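Local coordinates for DisA protein (Sorangium cellulosum, PDB 6CCA) that probably transfers methyl groups to carbon, making gem-dimethyl groups on intermediates of the disorazol polyketide assembly line, at residues 70-73 with 74-78; 103-106 with 107-111; 261-264 with 265-268; 201-204 with 205-208. All coordinates share one frame; numbering follows the deposited sequence.

Contact 1. Residues 70-73 with 74-78; sequences LCIF and QDMGA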
loop_
_atom_site.group_PDB
_atom_site.type_symbol
_atom_site.label_atom_id
_atom_site.label_comp_id
_atom_site.label_asym_id
_atom_site.label_seq_id
_atom_site.Cartn_x
_atom_site.Cartn_y
_atom_site.Cartn_z
ATOM N N LEU A 70 23.781 0.032 -0.191
ATOM C CA LEU A 70 25.206 0.361 -0.332
ATOM C C LEU A 70 25.864 -0.561 -1.387
ATOM O O LEU A 70 26.609 -0.088 -2.294
ATOM C CB LEU A 70 25.919 0.248 0.968
ATOM C CG LEU A 70 27.430 0.596 0.945
ATOM C CD1 LEU A 70 27.755 1.952 0.335
ATOM C CD2 LEU A 70 28.029 0.483 2.369
ATOM N N CYS A 71 25.552 -1.853 -1.293
ATOM C CA CYS A 71 26.028 -2.847 -2.257
ATOM C C CYS A 71 25.619 -2.501 -3.680
ATOM O O CYS A 71 26.468 -2.597 -4.589
ATOM C CB CYS A 71 25.622 -4.252 -1.854
ATOM S SG CYS A 71 26.601 -5.523 -2.715
ATOM N N ILE A 72 24.389 -2.028 -3.915
ATOM C CA ILE A 72 23.978 -1.653 -5.265
ATOM C C ILE A 72 24.866 -0.520 -5.839
ATOM O O ILE A 72 25.407 -0.594 -6.959
ATOM C CB ILE A 72 22.504 -1.185 -5.250
ATOM C CG1 ILE A 72 21.609 -2.414 -5.035
ATOM C CG2 ILE A 72 22.166 -0.414 -6.535
ATOM C CD1 ILE A 72 20.192 -2.111 -4.613
ATOM N N PHE A 73 25.048 0.526 -5.070
ATOM C CA PHE A 73 26.022 1.569 -5.497
ATOM C C PHE A 73 27.443 1.016 -5.782
ATOM O O PHE A 73 28.070 1.397 -6.809
ATOM C CB PHE A 73 26.066 2.703 -4.485
ATOM C CG PHE A 73 24.900 3.651 -4.582
ATOM C CD1 PHE A 73 24.906 4.686 -5.515
ATOM C CD2 PHE A 73 23.838 3.532 -3.733
ATOM C CE1 PHE A 73 23.846 5.583 -5.604
ATOM C CE2 PHE A 73 22.770 4.419 -3.796
ATOM C CZ PHE A 73 22.766 5.453 -4.712
ATOM N N GLN A 74 27.962 0.160 -4.896
ATOM C CA GLN A 74 29.291 -0.399 -5.081
ATOM C C GLN A 74 29.366 -1.200 -6.346
ATOM O O GLN A 74 30.353 -1.062 -7.124
ATOM C CB GLN A 74 29.718 -1.259 -3.919
ATOM C CG GLN A 74 29.836 -0.450 -2.656
ATOM C CD GLN A 74 30.278 -1.208 -1.475
ATOM O OE1 GLN A 74 30.138 -2.447 -1.384
ATOM N NE2 GLN A 74 30.831 -0.474 -0.505
ATOM N N ASP A 75 28.322 -2.012 -6.597
ATOM C CA ASP A 75 28.202 -2.693 -7.898
ATOM C C ASP A 75 28.214 -1.734 -9.067
ATOM O O ASP A 75 28.625 -2.118 -10.111
ATOM C CB ASP A 75 26.907 -3.479 -8.006
ATOM C CG ASP A 75 26.867 -4.677 -7.053
ATOM O OD1 ASP A 75 27.915 -5.136 -6.552
ATOM O OD2 ASP A 75 25.771 -5.202 -6.813
ATOM N N MET A 76 27.686 -0.529 -8.926
ATOM C CA MET A 76 27.781 0.464 -9.980
ATOM C C MET A 76 29.090 1.304 -9.963
ATOM O O MET A 76 29.199 2.248 -10.745
ATOM C CB MET A 76 26.567 1.359 -9.934
ATOM C CG MET A 76 25.265 0.655 -10.285
ATOM S SD MET A 76 23.805 1.589 -9.874
ATOM C CE MET A 76 23.629 2.548 -11.342
ATOM N N GLY A 77 30.032 0.987 -9.079
ATOM C CA GLY A 77 31.314 1.699 -8.977
ATOM C C GLY A 77 31.254 2.977 -8.162
ATOM O O GLY A 77 31.992 3.936 -8.436
ATOM N N ALA A 78 30.349 3.025 -7.189
ATOM C CA ALA A 78 30.274 4.145 -6.265
ATOM C C ALA A 78 30.318 3.699 -4.825
ATOM O O ALA A 78 29.909 2.569 -4.417
ATOM C CB ALA A 78 29.036 5.001 -6.547
#

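Contact 2. Residues 103-106 with 107-111; sequences RLYD and SLLAI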
loop_
_atom_site.group_PDB
_atom_site.type_symbol
_atom_site.label_atom_id
_atom_site.label_comp_id
_atom_site.label_asym_id
_atom_site.label_seq_id
_atom_site.Cartn_x
_atom_site.Cartn_y
_atom_site.Cartn_z
ATOM N N ARG A 103 14.118 11.709 -8.020
ATOM C CA ARG A 103 13.667 11.802 -6.638
ATOM C C ARG A 103 13.973 10.414 -5.947
ATOM O O ARG A 103 14.421 10.405 -4.819
ATOM C CB ARG A 103 12.165 12.135 -6.522
ATOM C CG ARG A 103 11.797 13.561 -6.904
ATOM C CD ARG A 103 10.292 13.769 -6.949
ATOM N NE ARG A 103 9.729 13.114 -8.125
ATOM C CZ ARG A 103 8.431 13.012 -8.396
ATOM N NH1 ARG A 103 7.517 13.499 -7.563
ATOM N NH2 ARG A 103 8.063 12.371 -9.482
ATOM N N LEU A 104 13.819 9.300 -6.643
ATOM C CA LEU A 104 14.230 8.016 -5.997
ATOM C C LEU A 104 15.744 8.092 -5.579
ATOM O O LEU A 104 16.141 7.737 -4.492
ATOM C CB LEU A 104 14.015 6.842 -6.947
ATOM C CG LEU A 104 14.408 5.436 -6.392
ATOM C CD1 LEU A 104 13.809 5.153 -5.046
ATOM C CD2 LEU A 104 14.080 4.368 -7.429
ATOM N N TYR A 105 16.564 8.581 -6.508
ATOM C CA TYR A 105 17.999 8.718 -6.267
ATOM C C TYR A 105 18.241 9.552 -5.077
ATOM O O TYR A 105 18.989 9.134 -4.194
ATOM C CB TYR A 105 18.679 9.295 -7.532
ATOM C CG TYR A 105 20.147 9.705 -7.353
ATOM C CD1 TYR A 105 21.152 8.761 -7.353
ATOM C CD2 TYR A 105 20.504 11.060 -7.227
ATOM C CE1 TYR A 105 22.494 9.140 -7.190
ATOM C CE2 TYR A 105 21.833 11.441 -7.097
ATOM C CZ TYR A 105 22.826 10.468 -7.092
ATOM O OH TYR A 105 24.180 10.808 -6.944
ATOM N N ASP A 106 17.618 10.738 -4.962
ATOM C CA ASP A 106 17.793 11.527 -3.748
ATOM C C ASP A 106 17.370 10.763 -2.506
ATOM O O ASP A 106 18.014 10.864 -1.444
ATOM C CB ASP A 106 17.010 12.843 -3.761
ATOM C CG ASP A 106 17.431 13.793 -4.940
ATOM O OD1 ASP A 106 18.568 13.701 -5.481
ATOM O OD2 ASP A 106 16.545 14.580 -5.331
ATOM N N SER A 107 16.225 10.068 -2.585
ATOM C CA SER A 107 15.812 9.252 -1.446
ATOM C C SER A 107 16.843 8.139 -1.076
ATOM O O SER A 107 17.100 7.910 0.122
ATOM C CB SER A 107 14.419 8.615 -1.724
ATOM O OG SER A 107 13.996 7.957 -0.539
ATOM N N LEU A 108 17.431 7.527 -2.066
ATOM C CA LEU A 108 18.419 6.430 -1.822
ATOM C C LEU A 108 19.657 7.023 -1.098
ATOM O O LEU A 108 20.176 6.415 -0.171
ATOM C CB LEU A 108 18.838 5.735 -3.103
ATOM C CG LEU A 108 17.709 5.012 -3.866
ATOM C CD1 LEU A 108 18.225 4.420 -5.168
ATOM C CD2 LEU A 108 16.962 3.986 -2.972
ATOM N N LEU A 109 20.099 8.225 -1.529
ATOM C CA LEU A 109 21.203 8.897 -0.803
ATOM C C LEU A 109 20.872 9.153 0.644
ATOM O O LEU A 109 21.660 8.882 1.559
ATOM C CB LEU A 109 21.635 10.150 -1.560
ATOM C CG LEU A 109 22.223 9.916 -2.954
ATOM C CD1 LEU A 109 22.555 11.258 -3.621
ATOM C CD2 LEU A 109 23.372 8.883 -2.973
ATOM N N ALA A 110 19.641 9.645 0.938
ATOM C CA ALA A 110 19.234 9.870 2.312
ATOM C C ALA A 110 19.106 8.595 3.122
ATOM O O ALA A 110 19.358 8.592 4.317
ATOM C CB ALA A 110 17.893 10.634 2.379
ATOM N N ILE A 111 18.676 7.478 2.500
ATOM C CA ILE A 111 18.748 6.180 3.198
ATOM C C ILE A 111 20.188 5.850 3.635
ATOM O O ILE A 111 20.408 5.473 4.795
ATOM C CB ILE A 111 18.245 5.008 2.316
ATOM C CG1 ILE A 111 16.736 5.187 2.129
ATOM C CG2 ILE A 111 18.575 3.710 3.015
ATOM C CD1 ILE A 111 16.024 4.178 1.246
#

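Contact 3. Residues 261-264 with 265-268; sequences SHAF and TRYG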
loop_
_atom_site.group_PDB
_atom_site.type_symbol
_atom_site.label_atom_id
_atom_site.label_comp_id
_atom_site.label_asym_id
_atom_site.label_seq_id
_atom_site.Cartn_x
_atom_site.Cartn_y
_atom_site.Cartn_z
ATOM N N SER A 261 -7.133 -0.285 -14.936
ATOM C CA SER A 261 -6.903 -1.151 -16.112
ATOM C C SER A 261 -8.098 -1.959 -16.529
ATOM O O SER A 261 -8.587 -2.828 -15.805
ATOM C CB SER A 261 -5.715 -2.095 -15.860
ATOM O OG SER A 261 -5.617 -3.116 -16.841
ATOM N N HIS A 262 -8.526 -1.713 -17.744
ATOM C CA HIS A 262 -9.554 -2.497 -18.355
ATOM C C HIS A 262 -9.139 -3.955 -18.498
ATOM O O HIS A 262 -9.920 -4.828 -18.221
ATOM C CB HIS A 262 -9.958 -1.822 -19.675
ATOM C CG HIS A 262 -11.074 -2.496 -20.363
ATOM N ND1 HIS A 262 -10.854 -3.462 -21.315
ATOM C CD2 HIS A 262 -12.419 -2.372 -20.246
ATOM C CE1 HIS A 262 -12.018 -3.934 -21.730
ATOM N NE2 HIS A 262 -12.981 -3.268 -21.120
ATOM N N ALA A 263 -7.879 -4.219 -18.864
ATOM C CA ALA A 263 -7.353 -5.561 -18.910
ATOM C C ALA A 263 -7.465 -6.300 -17.576
ATOM O O ALA A 263 -7.840 -7.478 -17.541
ATOM C CB ALA A 263 -5.881 -5.554 -19.339
ATOM N N PHE A 264 -7.037 -5.639 -16.495
ATOM C CA PHE A 264 -7.152 -6.237 -15.187
ATOM C C PHE A 264 -8.600 -6.555 -14.808
ATOM O O PHE A 264 -8.850 -7.584 -14.233
ATOM C CB PHE A 264 -6.487 -5.389 -14.101
ATOM C CG PHE A 264 -4.984 -5.344 -14.163
ATOM C CD1 PHE A 264 -4.228 -6.229 -14.947
ATOM C CD2 PHE A 264 -4.324 -4.415 -13.434
ATOM C CE1 PHE A 264 -2.838 -6.161 -14.957
ATOM C CE2 PHE A 264 -2.945 -4.327 -13.424
ATOM C CZ PHE A 264 -2.199 -5.199 -14.198
ATOM N N THR A 265 -9.562 -5.738 -15.158
ATOM C CA THR A 265 -10.928 -6.044 -14.832
ATOM C C THR A 265 -11.432 -7.236 -15.672
ATOM O O THR A 265 -12.162 -8.036 -15.165
ATOM C CB THR A 265 -11.866 -4.787 -14.890
ATOM O OG1 THR A 265 -12.064 -4.346 -16.207
ATOM C CG2 THR A 265 -11.216 -3.608 -14.200
ATOM N N ARG A 266 -11.006 -7.333 -16.926
ATOM C CA ARG A 266 -11.406 -8.450 -17.777
ATOM C C ARG A 266 -10.878 -9.781 -17.241
ATOM O O ARG A 266 -11.597 -10.780 -17.210
ATOM C CB ARG A 266 -10.922 -8.232 -19.212
ATOM C CG ARG A 266 -11.091 -9.443 -20.115
ATOM C CD ARG A 266 -10.329 -9.269 -21.419
ATOM N NE ARG A 266 -10.280 -7.873 -21.842
ATOM C CZ ARG A 266 -9.165 -7.232 -22.177
ATOM N NH1 ARG A 266 -7.999 -7.861 -22.138
ATOM N NH2 ARG A 266 -9.215 -5.960 -22.551
ATOM N N TYR A 267 -9.617 -9.780 -16.822
ATOM C CA TYR A 267 -8.963 -10.961 -16.296
ATOM C C TYR A 267 -9.507 -11.340 -14.972
ATOM O O TYR A 267 -9.667 -12.524 -14.658
ATOM C CB TYR A 267 -7.456 -10.793 -16.236
ATOM C CG TYR A 267 -6.791 -11.045 -17.552
ATOM C CD1 TYR A 267 -6.701 -10.045 -18.536
ATOM C CD2 TYR A 267 -6.279 -12.290 -17.850
ATOM C CE1 TYR A 267 -6.065 -10.296 -19.789
ATOM C CE2 TYR A 267 -5.639 -12.528 -19.056
ATOM C CZ TYR A 267 -5.534 -11.550 -20.018
ATOM O OH TYR A 267 -4.923 -11.846 -21.210
ATOM N N GLY A 268 -9.886 -10.345 -14.169
ATOM C CA GLY A 268 -10.654 -10.649 -13.008
ATOM C C GLY A 268 -12.018 -11.289 -13.283
ATOM O O GLY A 268 -12.451 -12.140 -12.540
#

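Contact 4. Residues 201-204 with 205-208; sequences FNEL and VIKS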
loop_
_atom_site.group_PDB
_atom_site.type_symbol
_atom_site.label_atom_id
_atom_site.label_comp_id
_atom_site.label_asym_id
_atom_site.label_seq_id
_atom_site.Cartn_x
_atom_site.Cartn_y
_atom_site.Cartn_z
ATOM N N PHE A 201 -3.633 -8.099 8.261
ATOM C CA PHE A 201 -4.380 -6.976 7.697
ATOM C C PHE A 201 -5.473 -7.360 6.687
ATOM O O PHE A 201 -6.515 -6.718 6.680
ATOM C CB PHE A 201 -3.472 -5.836 7.238
ATOM C CG PHE A 201 -2.706 -5.245 8.387
ATOM C CD1 PHE A 201 -3.291 -4.363 9.256
ATOM C CD2 PHE A 201 -1.374 -5.644 8.617
ATOM C CE1 PHE A 201 -2.541 -3.837 10.303
ATOM C CE2 PHE A 201 -0.671 -5.176 9.700
ATOM C CZ PHE A 201 -1.298 -4.290 10.556
ATOM N N ASN A 202 -5.233 -8.386 5.873
ATOM C CA ASN A 202 -6.262 -8.911 4.945
ATOM C C ASN A 202 -7.493 -9.360 5.725
ATOM O O ASN A 202 -8.666 -9.086 5.368
ATOM C CB ASN A 202 -5.699 -10.083 4.119
ATOM C CG ASN A 202 -4.669 -9.667 3.082
ATOM O OD1 ASN A 202 -4.600 -8.516 2.674
ATOM N ND2 ASN A 202 -3.931 -10.650 2.573
ATOM N N GLU A 203 -7.240 -9.978 6.864
ATOM C CA GLU A 203 -8.307 -10.494 7.695
ATOM C C GLU A 203 -9.066 -9.392 8.378
ATOM O O GLU A 203 -10.289 -9.508 8.463
ATOM C CB GLU A 203 -7.817 -11.559 8.689
ATOM C CG GLU A 203 -7.349 -12.835 7.980
ATOM C CD GLU A 203 -8.456 -13.623 7.250
ATOM O OE1 GLU A 203 -9.661 -13.513 7.563
ATOM O OE2 GLU A 203 -8.102 -14.334 6.288
ATOM N N LEU A 204 -8.369 -8.304 8.756
ATOM C CA LEU A 204 -9.044 -7.133 9.297
ATOM C C LEU A 204 -9.932 -6.439 8.298
ATOM O O LEU A 204 -11.003 -5.977 8.644
ATOM C CB LEU A 204 -8.063 -6.084 9.903
ATOM C CG LEU A 204 -7.471 -6.375 11.254
ATOM C CD1 LEU A 204 -6.504 -5.253 11.581
ATOM C CD2 LEU A 204 -8.629 -6.453 12.276
ATOM N N VAL A 205 -9.560 -6.418 7.023
ATOM C CA VAL A 205 -10.484 -5.858 6.037
ATOM C C VAL A 205 -11.783 -6.721 5.919
ATOM O O VAL A 205 -12.874 -6.213 5.912
ATOM C CB VAL A 205 -9.836 -5.753 4.654
ATOM C CG1 VAL A 205 -10.862 -5.504 3.528
ATOM C CG2 VAL A 205 -8.683 -4.761 4.628
ATOM N N ILE A 206 -11.615 -8.025 5.820
ATOM C CA ILE A 206 -12.712 -8.975 5.700
ATOM C C ILE A 206 -13.620 -8.827 6.923
ATOM O O ILE A 206 -14.818 -8.751 6.796
ATOM C CB ILE A 206 -12.213 -10.415 5.571
ATOM C CG1 ILE A 206 -11.617 -10.636 4.174
ATOM C CG2 ILE A 206 -13.376 -11.434 5.702
ATOM C CD1 ILE A 206 -10.886 -11.953 3.963
ATOM N N LYS A 207 -13.031 -8.797 8.091
ATOM C CA LYS A 207 -13.806 -8.631 9.316
ATOM C C LYS A 207 -14.630 -7.353 9.271
ATOM O O LYS A 207 -15.810 -7.323 9.710
ATOM C CB LYS A 207 -12.832 -8.585 10.525
ATOM C CG LYS A 207 -13.506 -8.456 11.909
ATOM C CD LYS A 207 -14.448 -9.580 12.094
ATOM C CE LYS A 207 -14.822 -9.844 13.557
ATOM N NZ LYS A 207 -16.091 -10.661 13.526
ATOM N N SER A 208 -14.040 -6.253 8.796
ATOM C CA SER A 208 -14.758 -5.031 8.725
ATOM C C SER A 208 -15.974 -5.176 7.859
ATOM O O SER A 208 -17.028 -4.643 8.171
ATOM C CB SER A 208 -13.888 -3.891 8.233
ATOM O OG SER A 208 -12.701 -3.648 9.012
#

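Contact 1. Residues 70-73 with 74-78
Phe-73 O accepts from two backbone amides, one of them weakly, as helix 55-75 ends in a Schellman motif. Ala-78 N gives it a bond of 2.8 Å, coming in 43° above the carbonyl plane, and Met-76 N adds a weak, strongly bent one. The inner bond of the motif runs from Gly-77 N to Gln-74 O (2.9 Å). Gly-77 carries the positive phi of 83° that reverses the chain; lacking a CB, it takes up this backbone shape at little cost. One turn earlier the bonds are regular, and Asp-75 N meets Cys-71 O almost head-on with a nearly straight N-H (173°).

Among the side chains, Gln-74 leaves the helix with CG anti to its own carbonyl carbon and then runs extended, so that its amide passes slantwise over Leu-70, NE2 standing 3.8 Å from Leu-70 CG. A long amide suits this spot: the extended chain runs past Leu-70 O, with Gln-74 CG 3.3 Å from it, and lays the amide beside the leucine branch while its N and O bond to loops. NE2 donates to Thr-132 O and Phe-79 O, and OE1 accepts from Lys-134 N. Phe-73 turns its ring away from the turn toward Tyr-105 and Leu-112 of helix 102-114, giving the buried side of the helix end a broad apolar surface. On another side of the helix, Met-76 bends at its thioether, and its SD lies 4.2 Å from Ile-72 CG2.

Contact 2. Residues 103-106 with 107-111
The side chain of Tyr-105 starts with CG anti to the backbone N (chi1 171°), whereas Leu-109, one turn on, has its CG beside the backbone N (chi1 -64°); the two choices swing ring and isobutyl group toward each other along helix 102-114. The result is a CH-pi contact of the i to i+4 kind. Leu-109 CD1 sits over one face of the tyrosine ring, 3.9 Å from its centroid and 30° off the normal, and is displaced toward the hydroxyl end, with CE2 and CZ of Tyr-105 each 3.6 Å away. Tyrosine fits here because its ring can lie against leucine while OH, at the far end, bonds to Ala-88 O.

A second pair, Leu-104 and Leu-108, repeats the spacing. Their side chains cross at a slant, Leu-104 CD1 lying 4.0 Å from Leu-108 CD2. Leu-108 CG also rests 3.2 Å from Leu-104 O, the carbonyl that accepts from Leu-108 N at 2.8 Å. Ser-107, small enough for a buried position, donates the preceding helical bond from its N to Arg-103 O.

Both pairs touch helix 55-75, Leu-108 on Leu-69 and Leu-109 on Phe-73, but their other neighbours differ. Leu-104 packs on Thr-345 and Leu-108 on Leu-346 of helix 342-346, while Tyr-105 lies on Leu-91 and Arg-92 of helix 88-95.

Contact 3. Residues 261-264 with 265-268
Arg-266 lays one face of its guanidinium over Ala-263, whose CA stands 3.8 Å above the plane and toward its rim. The chain bends at chi3 (-32°), folding the group back along the first turns of helix 262-272, within the beta-alpha-beta unit of the methyltransferase domain. From there NH2 reaches the edge of the His-262 ring and gives ND1 a weak bond of 3.2 Å, ring and guanidinium planes being 61° apart. The small methyl of Ala-263 leaves room for this fold-back.

Ser-261 is the N-cap: its OG accepts from Phe-264 N at 2.9 Å, a nearly straight bond that gives a partner to an amide of the first turn, where no preceding helical carbonyl serves. With OG1 between its backbone N and carbonyl carbon (chi1 70°), Thr-265 turns the hydroxyl back to His-262 O and donates to it (3.0 Å); that carbonyl also accepts from Arg-266 N. Further on, the edge of the Tyr-267 ring meets Ala-263 O in plane, with CD1 at 3.0 Å; the ring also makes a cation-pi contact with Arg-270.

As ND1 of His-262 is the acceptor, the weak bond and the nearby guanidinium charge would tend to disfavour protonation of the imidazole, though only modestly for an exposed pair.

Contact 4. Residues 201-204 with 205-208
Helix 196-216 packs against the parallel-rich sheet of the methyltransferase fold, and residues 201-208 form two of its turns, with side chains directed to the sheet on one side and to helix 239-246 on another. The turns are closed by regular i to i+4 bonds, among them Lys-207 N to Glu-203 O at 2.9 Å. Buried apolar residues carry the inward surface: Phe-201 lies on Gln-402, Asn-403 and Val-404 of strand 402-409, and Val-205 touches Asn-335 of strand 330-337.

Val-205 sets CG2 beside its backbone N, which brings this methyl to 3.6 Å from Phe-201 O, the carbonyl that accepts from Val-205 N. A beta-branched residue serves well here, being compact and stiff close to the backbone. Ile-206 carries CG1 on the corresponding side (chi1 -73°), with CG1 3.5 Å from Asn-202 O, and extends to Ser-241, Val-242 and Ala-245 of helix 239-246. Glu-203 is bent at chi2 and runs alongside Ile-206 in the same direction, its OE1 4.1 Å from CD1 of Ile-206; the acid itself belongs to the exposed side of the helix. Asn-202 heads away from residues 205-208, and its ND2 donates to Tyr-192 O.

Ser-208 is buried beside Leu-406, where a hydroxyl needs a partner. It finds one in its own helix: Leu-204 O accepts both Ser-208 OG, at 2.9 Å, and Ser-208 N, at 3.1 Å, the two donors arriving from opposite faces of the carbonyl plane.

In the fold
Contacts 1 and 2 belong together: Phe-73 at the end of helix 55-75 packs on Tyr-105, Leu-108 and Leu-109 of helix 102-114, with Phe-73 CZ 3.9 Å from Leu-109 CD2. Contact 2 is largely buried and apolar, whereas contact 1 is partly open and mixes packing with a chain reversal. Contacts 3 and 4 lie in the sheet-bearing part of the chain, their centres about 24 Å apart. Contact 4 is the buried one, within a long helix against the sheet; contact 3 begins a shorter helix nearer the surface and is marked by polar capping and a weak histidine-arginine bond. The centres of contacts 1 and 4 are about 41 Å apart, on opposite sides of the chain's centre.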